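Local structure of 6-phospho-alpha-glucosidase (6VC6) at residues A[253-258]-A[266-271]; A[174-179]-A[202-207]; A[239-244]-A[281-286]. The protein probably hydrolyses 6-phospho-alpha-glucosides to release glucose 6-phosphate, as a family 4 glycoside hydrolase that binds NAD and manganese. All coordinates share one frame; numbering follows the deposited sequence.

Interaction 1 (A[253-258]-A[266-271]); sequences EDFPDF and YYLYPD
The Y269 ring meets D254 OD1 at its edge, in the ring plane, while the F255 ring approaches it obliquely; F247 adds an edge-to-face ring contact from elsewhere in the chain. The phenol donates its hydroxyl proton to the carboxylate: Y269 OH lies 2.6 Å from D254 OD1, and the carboxylate oxygen accepts through its anti lone pair, the one facing away from OD2. Carboxylate and ring planes are 31° apart, so the two groups are twisted rather than coplanar. With CG anti to the carbonyl carbon (chi1 -53°), the Y269 side chain carries its hydroxyl across to the end of helix 248-254. Y269 is a junction residue in the C-terminal domain of the family 4 glycosyl hydrolases: it is the first to leave helix 264-268 and the N-cap of helix 270-275. D254 likewise closes its helix just before F255 breaks away. Beside the polar bond runs a small apolar strip. F255 CE2 lies 3.8 Å from L268 CD1, and the same F255 CE2 is 4.2 Å from Y269 CZ. The L268 side chain also rests on F379 and L383 of helix 378-400.

Interaction 2 (A[174-179]-A[202-207]); sequences ENIMRS and GWFTHV
A Met-aromatic contact between M177, present as selenomethionine, and F204 joins helix 172-184 to the middle strand of the three-stranded antiparallel sheet, 201-209. The terminal methyl does most of the touching. M177 CE sits over one face of the F204 ring, 3.7 Å from the ring centroid and 15° off its normal, which is good CH-pi geometry. The selenium stands farther off and oblique, with SE 4.9 Å from the same centroid. Bends at chi2 (-63°) and chi3 (98°) turn the M177 chain so that CE, rather than the heavier atom, is laid on the ring. From another direction I176 CG2 reaches F204 CE2 at 3.8 Å, its branch crossing the ring obliquely. V207 comes toward M177 tip to tip, with V207 CG2 4.1 Å from M177 CE.

The helix follows strand 166-169 of the large sheet, the Rossmann-like part of family 4 enzymes, so the contact fastens the smaller sheet to it. Each partner leads away from a manganese ligand: C170 shortly precedes the helix and H200 the strand. Between F204 and V207 the strand turns a corner at T205, where T205 and H206 both face V194 in a classic beta bulge; F204 and V207 nevertheless both present their side chains to the helix. P193 and L259, from the flanking strands, also pack against M177 and F204.

Polar groups of the helix are kept apart from this interface. R178 NE bonds E174 OE2 at 3.2 Å in a salt bridge one turn long, the oxygen lying in the guanidinium plane, and W188 makes a cation-pi contact with the same arginine. S179 OG and S179 N grip N175 O from opposite faces of its carbonyl plane.

Interaction 3 (A[239-244]-A[281-286]); sequences QSWLDT and YTRADE. With G6P (6-O-phosphono-alpha-D-glucopyranose), chain F.
R283 NH1 and a water hold E286 OE2, and S240 OG of the opposite helix, 3.0 Å from E286 OE2, may add a third bond, though the serine proton has another acceptor within reach. The bond from R283 NH1 to E286 OE2, 3.0 Å long, is a salt bridge, and the water donates to this oxygen while accepting from S240 N. D238 gives R283 NH1 a second acidic partner, so the guanidinium is probably well fixed in rotation.

That fixation matters at the other edge, where R283 faces the sugar phosphate. R283 NE reaches G6P O2P at 3.0 Å, nearly straight at 172°, and R283 NH2 donates to O3P; E286 is thus a second-shell residue orienting a phosphate ligand. W241 stands almost perpendicular to the guanidinium, the planes 83° apart, with CD1 over its face and R283 NH2 near the indole edge. Farther along the same ring, W241 CZ2 comes within 3.2 Å of G6P O5, beside the pyranose.

One part of the pocket wall comes from the first turns of helices 239-246 and 283-289, with helix 89-102 flanking the latter through R93 and E97.

How the interactions relate
The three contacts illustrate how chemistry follows position in a fold. Interaction 2 is core: four buried residues, all apolar, tie a helix of the large-sheet region to the small sheet. Interaction 1, at the surface, pairs one charged hydrogen bond with modest apolar packing, and interaction 3, partly buried, is polar, and its arginine, paired with E286 of its own helix, binds the sugar phosphate. Interactions 1 and 2 touch, as F258 packs on W203, F204 and T205. Interactions 1 and 3 do not touch, yet use consecutive elements: helix 239-246 is followed by 248-254, and 270-275 by 283-289. Interaction 3 touches the bound G6P, while the I176 side chain of interaction 2 is about 8 Å from it.

Interaction 1 (A[253-258]-A[266-271])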
loop_
_atom_site.group_PDB
_atom_site.type_symbol
_atom_site.label_atom_id
_atom_site.label_comp_id
_atom_site.label_asym_id
_atom_site.label_seq_id
_atom_site.Cartn_x
_atom_site.Cartn_y
_atom_site.Cartn_z
ATOM N N GLU A 253 -4.392 -19.452 -16.354
ATOM C CA GLU A 253 -4.907 -20.623 -17.051
ATOM C C GLU A 253 -6.331 -20.955 -16.627
ATOM O O GLU A 253 -7.130 -21.410 -17.458
ATOM C CB GLU A 253 -3.985 -21.826 -16.815
ATOM C CG GLU A 253 -4.667 -23.187 -16.862
ATOM C CD GLU A 253 -3.728 -24.317 -16.488
ATOM O OE1 GLU A 253 -2.692 -24.047 -15.846
ATOM O OE2 GLU A 253 -4.033 -25.479 -16.833
ATOM N N ASP A 254 -6.685 -20.700 -15.365
ATOM C CA ASP A 254 -8.061 -20.886 -14.921
ATOM C C ASP A 254 -8.949 -19.721 -15.346
ATOM O O ASP A 254 -10.125 -19.921 -15.671
ATOM C CB ASP A 254 -8.105 -21.058 -13.402
ATOM C CG ASP A 254 -7.467 -22.355 -12.940
ATOM O OD1 ASP A 254 -6.821 -22.356 -11.869
ATOM O OD2 ASP A 254 -7.611 -23.375 -13.646
ATOM N N PHE A 255 -8.406 -18.504 -15.351
ATOM C CA PHE A 255 -9.151 -17.301 -15.722
ATOM C C PHE A 255 -8.307 -16.525 -16.725
ATOM O O PHE A 255 -7.515 -15.650 -16.346
ATOM C CB PHE A 255 -9.488 -16.463 -14.491
ATOM C CG PHE A 255 -10.134 -17.254 -13.386
ATOM C CD1 PHE A 255 -11.484 -17.564 -13.438
ATOM C CD2 PHE A 255 -9.390 -17.698 -12.304
ATOM C CE1 PHE A 255 -12.081 -18.297 -12.429
ATOM C CE2 PHE A 255 -9.983 -18.432 -11.291
ATOM C CZ PHE A 255 -11.330 -18.731 -11.354
ATOM N N PRO A 256 -8.455 -16.817 -18.019
ATOM C CA PRO A 256 -7.519 -16.286 -19.017
ATOM C C PRO A 256 -7.852 -14.899 -19.543
ATOM O O PRO A 256 -7.084 -14.372 -20.356
ATOM C CB PRO A 256 -7.615 -17.327 -20.141
ATOM C CG PRO A 256 -9.034 -17.788 -20.074
ATOM C CD PRO A 256 -9.426 -17.753 -18.612
ATOM N N ASP A 257 -8.953 -14.286 -19.110
ATOM C CA ASP A 257 -9.372 -13.019 -19.702
ATOM C C ASP A 257 -8.400 -11.893 -19.362
ATOM O O ASP A 257 -7.838 -11.251 -20.256
ATOM C CB ASP A 257 -10.789 -12.667 -19.244
ATOM C CG ASP A 257 -11.850 -13.479 -19.959
ATOM O OD1 ASP A 257 -11.483 -14.368 -20.758
ATOM O OD2 ASP A 257 -13.051 -13.226 -19.730
ATOM N N PHE A 258 -8.188 -11.638 -18.073
ATOM C CA PHE A 258 -7.462 -10.460 -17.625
ATOM C C PHE A 258 -6.206 -10.850 -16.854
ATOM O O PHE A 258 -6.131 -11.925 -16.252
ATOM C CB PHE A 258 -8.348 -9.571 -16.744
ATOM C CG PHE A 258 -9.664 -9.206 -17.374
ATOM C CD1 PHE A 258 -9.750 -8.945 -18.733
ATOM C CD2 PHE A 258 -10.814 -9.124 -16.607
ATOM C CE1 PHE A 258 -10.958 -8.611 -19.314
ATOM C CE2 PHE A 258 -12.026 -8.788 -17.183
ATOM C CZ PHE A 258 -12.097 -8.532 -18.539
ATOM N N TYR A 266 -5.204 -14.991 -3.227
ATOM C CA TYR A 266 -5.811 -15.304 -1.938
ATOM C C TYR A 266 -7.316 -15.496 -2.069
ATOM O O TYR A 266 -7.884 -16.435 -1.496
ATOM C CB TYR A 266 -5.507 -14.198 -0.926
ATOM C CG TYR A 266 -4.036 -13.997 -0.636
ATOM C CD1 TYR A 266 -3.295 -14.978 0.006
ATOM C CD2 TYR A 266 -3.394 -12.817 -0.993
ATOM C CE1 TYR A 266 -1.952 -14.796 0.279
ATOM C CE2 TYR A 266 -2.052 -12.626 -0.724
ATOM C CZ TYR A 266 -1.336 -13.618 -0.088
ATOM O OH TYR A 266 0.000 -13.431 0.181
ATOM N N TYR A 267 -7.979 -14.623 -2.828
ATOM C CA TYR A 267 -9.434 -14.646 -2.898
ATOM C C TYR A 267 -9.957 -15.735 -3.825
ATOM O O TYR A 267 -11.077 -16.219 -3.632
ATOM C CB TYR A 267 -9.954 -13.279 -3.342
ATOM C CG TYR A 267 -9.632 -12.175 -2.362
ATOM C CD1 TYR A 267 -10.412 -11.977 -1.231
ATOM C CD2 TYR A 267 -8.541 -11.338 -2.561
ATOM C CE1 TYR A 267 -10.121 -10.974 -0.328
ATOM C CE2 TYR A 267 -8.241 -10.331 -1.664
ATOM C CZ TYR A 267 -9.033 -10.153 -0.549
ATOM O OH TYR A 267 -8.741 -9.153 0.350
ATOM N N LEU A 268 -9.175 -16.131 -4.829
ATOM C CA LEU A 268 -9.602 -17.172 -5.753
ATOM C C LEU A 268 -9.102 -18.558 -5.372
ATOM O O LEU A 268 -9.688 -19.550 -5.816
ATOM C CB LEU A 268 -9.140 -16.842 -7.177
ATOM C CG LEU A 268 -9.793 -15.616 -7.819
ATOM C CD1 LEU A 268 -9.182 -15.329 -9.183
ATOM C CD2 LEU A 268 -11.298 -15.808 -7.931
ATOM N N TYR A 269 -8.044 -18.652 -4.565
ATOM C CA TYR A 269 -7.489 -19.941 -4.145
ATOM C C TYR A 269 -7.178 -19.913 -2.653
ATOM O O TYR A 269 -6.027 -20.071 -2.239
ATOM C CB TYR A 269 -6.233 -20.276 -4.953
ATOM C CG TYR A 269 -6.405 -20.230 -6.455
ATOM C CD1 TYR A 269 -6.601 -21.394 -7.185
ATOM C CD2 TYR A 269 -6.352 -19.025 -7.147
ATOM C CE1 TYR A 269 -6.752 -21.360 -8.558
ATOM C CE2 TYR A 269 -6.505 -18.980 -8.519
ATOM C CZ TYR A 269 -6.704 -20.150 -9.220
ATOM O OH TYR A 269 -6.855 -20.113 -10.586
ATOM N N PRO A 270 -8.197 -19.728 -1.804
ATOM C CA PRO A 270 -7.920 -19.685 -0.359
ATOM C C PRO A 270 -7.459 -21.019 0.201
ATOM O O PRO A 270 -6.646 -21.035 1.134
ATOM C CB PRO A 270 -9.261 -19.250 0.244
ATOM C CG PRO A 270 -10.273 -19.731 -0.731
ATOM C CD PRO A 270 -9.638 -19.598 -2.089
ATOM N N ASP A 271 -7.946 -22.138 -0.342
ATOM C CA ASP A 271 -7.505 -23.445 0.131
ATOM C C ASP A 271 -6.026 -23.663 -0.164
ATOM O O ASP A 271 -5.258 -24.072 0.715
ATOM C CB ASP A 271 -8.348 -24.548 -0.511
ATOM C CG ASP A 271 -9.768 -24.580 0.020
ATOM O OD1 ASP A 271 -10.040 -23.913 1.041
ATOM O OD2 ASP A 271 -10.613 -25.273 -0.586
#

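Interaction 2 (A[174-179]-A[202-207])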
loop_
_atom_site.group_PDB
_atom_site.type_symbol
_atom_site.label_atom_id
_atom_site.label_comp_id
_atom_site.label_asym_id
_atom_site.label_seq_id
_atom_site.Cartn_x
_atom_site.Cartn_y
_atom_site.Cartn_z
ATOM N N GLU A 174 1.979 -1.042 -10.436
ATOM C CA GLU A 174 3.186 -0.710 -11.187
ATOM C C GLU A 174 4.182 -1.864 -11.172
ATOM O O GLU A 174 4.848 -2.128 -12.180
ATOM C CB GLU A 174 3.835 0.559 -10.635
ATOM C CG GLU A 174 5.174 0.888 -11.295
ATOM C CD GLU A 174 5.816 2.150 -10.754
ATOM O OE1 GLU A 174 5.339 3.254 -11.086
ATOM O OE2 GLU A 174 6.800 2.036 -9.991
ATOM N N ASN A 175 4.297 -2.562 -10.038
ATOM C CA ASN A 175 5.224 -3.687 -9.957
ATOM C C ASN A 175 4.843 -4.797 -10.927
ATOM O O ASN A 175 5.718 -5.513 -11.427
ATOM C CB ASN A 175 5.281 -4.222 -8.528
ATOM C CG ASN A 175 6.167 -3.383 -7.629
ATOM O OD1 ASN A 175 7.071 -2.693 -8.100
ATOM N ND2 ASN A 175 5.914 -3.440 -6.327
ATOM N N ILE A 176 3.548 -4.956 -11.204
ATOM C CA ILE A 176 3.121 -5.924 -12.209
ATOM C C ILE A 176 3.529 -5.458 -13.601
ATOM O O ILE A 176 3.973 -6.257 -14.434
ATOM C CB ILE A 176 1.604 -6.161 -12.104
ATOM C CG1 ILE A 176 1.288 -7.001 -10.867
ATOM C CG2 ILE A 176 1.073 -6.841 -13.358
ATOM C CD1 ILE A 176 -0.142 -6.895 -10.414
HETATM N N MSE A 177 3.395 -4.162 -13.871
HETATM C CA MSE A 177 3.834 -3.593 -15.140
HETATM C C MSE A 177 5.343 -3.747 -15.293
HETATM O O MSE A 177 5.843 -4.019 -16.384
HETATM C CB MSE A 177 3.436 -2.118 -15.239
HETATM C CG MSE A 177 1.940 -1.882 -15.413
HETATM SE SE MSE A 177 1.224 -2.628 -17.071
HETATM C CE MSE A 177 0.501 -4.302 -16.372
ATOM N N ARG A 178 6.063 -3.570 -14.182
ATOM C CA ARG A 178 7.505 -3.795 -14.196
ATOM C C ARG A 178 7.827 -5.256 -14.483
ATOM O O ARG A 178 8.767 -5.557 -15.229
ATOM C CB ARG A 178 8.117 -3.366 -12.862
ATOM C CG ARG A 178 8.166 -1.862 -12.650
ATOM C CD ARG A 178 8.672 -1.521 -11.257
ATOM N NE ARG A 178 8.933 -0.093 -11.103
ATOM C CZ ARG A 178 10.104 0.484 -11.352
ATOM N NH1 ARG A 178 11.129 -0.246 -11.770
ATOM N NH2 ARG A 178 10.250 1.792 -11.185
ATOM N N SER A 179 7.056 -6.177 -13.901
ATOM C CA SER A 179 7.257 -7.595 -14.181
ATOM C C SER A 179 6.932 -7.918 -15.634
ATOM O O SER A 179 7.605 -8.747 -16.257
ATOM C CB SER A 179 6.402 -8.442 -13.240
ATOM O OG SER A 179 6.815 -8.286 -11.894
ATOM N N GLY A 202 -7.618 -6.544 -8.128
ATOM C CA GLY A 202 -7.887 -5.930 -9.415
ATOM C C GLY A 202 -7.374 -6.759 -10.571
ATOM O O GLY A 202 -6.722 -7.791 -10.395
ATOM N N TRP A 203 -7.679 -6.277 -11.775
ATOM C CA TRP A 203 -7.322 -6.961 -13.008
ATOM C C TRP A 203 -6.959 -5.938 -14.073
ATOM O O TRP A 203 -7.519 -4.839 -14.120
ATOM C CB TRP A 203 -8.472 -7.840 -13.521
ATOM C CG TRP A 203 -8.814 -8.988 -12.625
ATOM C CD1 TRP A 203 -8.326 -10.260 -12.701
ATOM C CD2 TRP A 203 -9.726 -8.974 -11.521
ATOM N NE1 TRP A 203 -8.875 -11.037 -11.710
ATOM C CE2 TRP A 203 -9.738 -10.272 -10.972
ATOM C CE3 TRP A 203 -10.531 -7.988 -10.942
ATOM C CZ2 TRP A 203 -10.524 -10.610 -9.873
ATOM C CZ3 TRP A 203 -11.311 -8.326 -9.849
ATOM C CH2 TRP A 203 -11.302 -9.626 -9.326
ATOM N N PHE A 204 -6.014 -6.314 -14.930
ATOM C CA PHE A 204 -5.658 -5.528 -16.103
ATOM C C PHE A 204 -6.417 -6.081 -17.303
ATOM O O PHE A 204 -6.203 -7.232 -17.700
ATOM C CB PHE A 204 -4.151 -5.569 -16.362
ATOM C CG PHE A 204 -3.335 -4.833 -15.336
ATOM C CD1 PHE A 204 -2.986 -3.508 -15.532
ATOM C CD2 PHE A 204 -2.905 -5.471 -14.183
ATOM C CE1 PHE A 204 -2.232 -2.827 -14.594
ATOM C CE2 PHE A 204 -2.149 -4.796 -13.242
ATOM C CZ PHE A 204 -1.813 -3.473 -13.448
ATOM N N THR A 205 -7.305 -5.266 -17.874
ATOM C CA THR A 205 -8.072 -5.684 -19.039
ATOM C C THR A 205 -7.340 -5.442 -20.352
ATOM O O THR A 205 -7.637 -6.118 -21.343
ATOM C CB THR A 205 -9.425 -4.964 -19.073
ATOM O OG1 THR A 205 -9.215 -3.558 -19.251
ATOM C CG2 THR A 205 -10.184 -5.199 -17.775
ATOM N N HIS A 206 -6.402 -4.498 -20.381
ATOM C CA HIS A 206 -5.589 -4.246 -21.561
ATOM C C HIS A 206 -4.212 -3.778 -21.117
ATOM O O HIS A 206 -4.064 -3.144 -20.069
ATOM C CB HIS A 206 -6.220 -3.195 -22.485
ATOM C CG HIS A 206 -7.565 -3.581 -23.016
ATOM N ND1 HIS A 206 -7.732 -4.515 -24.016
ATOM C CD2 HIS A 206 -8.808 -3.156 -22.688
ATOM C CE1 HIS A 206 -9.019 -4.650 -24.278
ATOM N NE2 HIS A 206 -9.695 -3.837 -23.486
ATOM N N VAL A 207 -3.202 -4.108 -21.921
ATOM C CA VAL A 207 -1.831 -3.642 -21.713
ATOM C C VAL A 207 -1.342 -3.153 -23.073
ATOM O O VAL A 207 -0.841 -3.933 -23.890
ATOM C CB VAL A 207 -0.910 -4.728 -21.147
ATOM C CG1 VAL A 207 0.479 -4.161 -20.889
ATOM C CG2 VAL A 207 -1.491 -5.317 -19.867
#

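Interaction 3 (A[239-244]-A[281-286])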
loop_
_atom_site.group_PDB
_atom_site.type_symbol
_atom_site.label_atom_id
_atom_site.label_comp_id
_atom_site.label_asym_id
_atom_site.label_seq_id
_atom_site.Cartn_x
_atom_site.Cartn_y
_atom_site.Cartn_z
ATOM N N GLN A 239 11.677 -15.919 -1.134
ATOM C CA GLN A 239 11.049 -17.048 -1.815
ATOM C C GLN A 239 9.531 -16.914 -1.838
ATOM O O GLN A 239 8.883 -17.304 -2.816
ATOM C CB GLN A 239 11.463 -18.359 -1.146
ATOM C CG GLN A 239 10.897 -19.603 -1.813
ATOM C CD GLN A 239 11.326 -19.733 -3.262
ATOM O OE1 GLN A 239 12.487 -19.502 -3.601
ATOM N NE2 GLN A 239 10.387 -20.102 -4.127
ATOM N N SER A 240 8.946 -16.359 -0.773
ATOM C CA SER A 240 7.495 -16.210 -0.725
ATOM C C SER A 240 6.987 -15.279 -1.819
ATOM O O SER A 240 5.883 -15.477 -2.338
ATOM C CB SER A 240 7.063 -15.701 0.651
ATOM O OG SER A 240 7.586 -14.409 0.905
ATOM N N TRP A 241 7.774 -14.265 -2.186
ATOM C CA TRP A 241 7.355 -13.359 -3.252
ATOM C C TRP A 241 7.489 -14.016 -4.620
ATOM O O TRP A 241 6.677 -13.763 -5.518
ATOM C CB TRP A 241 8.166 -12.065 -3.195
ATOM C CG TRP A 241 7.518 -10.991 -2.375
ATOM C CD1 TRP A 241 8.042 -10.370 -1.279
ATOM C CD2 TRP A 241 6.224 -10.412 -2.583
ATOM N NE1 TRP A 241 7.155 -9.439 -0.793
ATOM C CE2 TRP A 241 6.031 -9.446 -1.576
ATOM C CE3 TRP A 241 5.208 -10.616 -3.524
ATOM C CZ2 TRP A 241 4.867 -8.686 -1.482
ATOM C CZ3 TRP A 241 4.053 -9.862 -3.428
ATOM C CH2 TRP A 241 3.892 -8.908 -2.415
ATOM N N LEU A 242 8.509 -14.858 -4.800
ATOM C CA LEU A 242 8.656 -15.578 -6.061
ATOM C C LEU A 242 7.505 -16.554 -6.270
ATOM O O LEU A 242 7.039 -16.744 -7.400
ATOM C CB LEU A 242 9.997 -16.311 -6.093
ATOM C CG LEU A 242 11.244 -15.440 -5.936
ATOM C CD1 LEU A 242 12.492 -16.300 -5.816
ATOM C CD2 LEU A 242 11.367 -14.472 -7.099
ATOM N N ASP A 243 7.031 -17.182 -5.192
ATOM C CA ASP A 243 5.884 -18.078 -5.305
ATOM C C ASP A 243 4.607 -17.302 -5.600
ATOM O O ASP A 243 3.757 -17.765 -6.369
ATOM C CB ASP A 243 5.727 -18.896 -4.022
ATOM C CG ASP A 243 7.014 -19.579 -3.603
ATOM O OD1 ASP A 243 7.246 -19.714 -2.383
ATOM O OD2 ASP A 243 7.794 -19.980 -4.493
ATOM N N THR A 244 4.456 -16.119 -5.000
ATOM C CA THR A 244 3.265 -15.311 -5.237
ATOM C C THR A 244 3.197 -14.849 -6.687
ATOM O O THR A 244 2.143 -14.923 -7.329
ATOM C CB THR A 244 3.247 -14.112 -4.286
ATOM O OG1 THR A 244 3.123 -14.574 -2.934
ATOM C CG2 THR A 244 2.083 -13.187 -4.608
ATOM N N TYR A 281 6.049 -19.645 11.415
ATOM C CA TYR A 281 7.044 -18.719 10.871
ATOM C C TYR A 281 6.395 -18.018 9.682
ATOM O O TYR A 281 6.309 -18.587 8.589
ATOM C CB TYR A 281 8.327 -19.438 10.467
ATOM C CG TYR A 281 9.457 -18.497 10.112
ATOM C CD1 TYR A 281 10.201 -17.870 11.104
ATOM C CD2 TYR A 281 9.776 -18.231 8.787
ATOM C CE1 TYR A 281 11.234 -17.009 10.785
ATOM C CE2 TYR A 281 10.806 -17.370 8.459
ATOM C CZ TYR A 281 11.531 -16.761 9.461
ATOM O OH TYR A 281 12.557 -15.902 9.140
ATOM N N THR A 282 5.942 -16.786 9.895
ATOM C CA THR A 282 5.120 -16.082 8.927
ATOM C C THR A 282 5.932 -15.015 8.194
ATOM O O THR A 282 7.132 -14.838 8.419
ATOM C CB THR A 282 3.906 -15.463 9.621
ATOM O OG1 THR A 282 4.345 -14.484 10.571
ATOM C CG2 THR A 282 3.104 -16.536 10.340
ATOM N N ARG A 283 5.250 -14.293 7.299
ATOM C CA ARG A 283 5.915 -13.270 6.497
ATOM C C ARG A 283 6.452 -12.142 7.370
ATOM O O ARG A 283 7.511 -11.573 7.077
ATOM C CB ARG A 283 4.948 -12.728 5.444
ATOM C CG ARG A 283 5.487 -11.566 4.622
ATOM C CD ARG A 283 6.765 -11.937 3.885
ATOM N NE ARG A 283 7.339 -10.788 3.189
ATOM C CZ ARG A 283 8.548 -10.774 2.638
ATOM N NH1 ARG A 283 9.320 -11.849 2.700
ATOM N NH2 ARG A 283 8.986 -9.681 2.026
ATOM N N ALA A 284 5.736 -11.804 8.445
ATOM C CA ALA A 284 6.236 -10.796 9.374
ATOM C C ALA A 284 7.563 -11.225 9.984
ATOM O O ALA A 284 8.451 -10.394 10.209
ATOM C CB ALA A 284 5.205 -10.524 10.468
ATOM N N ASP A 285 7.719 -12.525 10.252
ATOM C CA ASP A 285 9.001 -13.031 10.729
ATOM C C ASP A 285 10.059 -12.972 9.632
ATOM O O ASP A 285 11.236 -12.716 9.910
ATOM C CB ASP A 285 8.842 -14.460 11.246
ATOM C CG ASP A 285 7.874 -14.555 12.408
ATOM O OD1 ASP A 285 8.074 -13.837 13.411
ATOM O OD2 ASP A 285 6.911 -15.346 12.320
ATOM N N GLU A 286 9.656 -13.208 8.379
ATOM C CA GLU A 286 10.591 -13.086 7.263
ATOM C C GLU A 286 11.097 -11.656 7.129
ATOM O O GLU A 286 12.286 -11.431 6.869
ATOM C CB GLU A 286 9.928 -13.528 5.959
ATOM C CG GLU A 286 9.341 -14.924 5.971
ATOM C CD GLU A 286 8.534 -15.210 4.719
ATOM O OE1 GLU A 286 7.564 -15.993 4.800
ATOM O OE2 GLU A 286 8.867 -14.647 3.655
HETATM C C1 G6P F . 2.945 -5.452 -1.865
HETATM C C2 G6P F . 1.879 -4.387 -1.572
HETATM C C3 G6P F . 2.043 -3.683 -0.237
HETATM C C4 G6P F . 2.428 -4.702 0.810
HETATM C C5 G6P F . 3.826 -5.187 0.474
HETATM C C6 G6P F . 4.220 -6.303 1.433
HETATM O O1 G6P F . 3.595 -5.147 -3.106
HETATM O O2 G6P F . 1.889 -3.408 -2.620
HETATM O O3 G6P F . 0.828 -3.028 0.141
HETATM O O4 G6P F . 2.423 -4.084 2.100
HETATM O O5 G6P F . 3.938 -5.716 -0.853
HETATM O O6 G6P F . 5.639 -6.347 1.526
HETATM P P G6P F . 6.355 -7.204 2.682
HETATM O O1P G6P F . 6.346 -6.257 3.859
HETATM O O2P G6P F . 5.476 -8.421 2.853
HETATM O O3P G6P F . 7.719 -7.512 2.113
HETATM O O HOH W 1 10.311 -16.153 1.830
#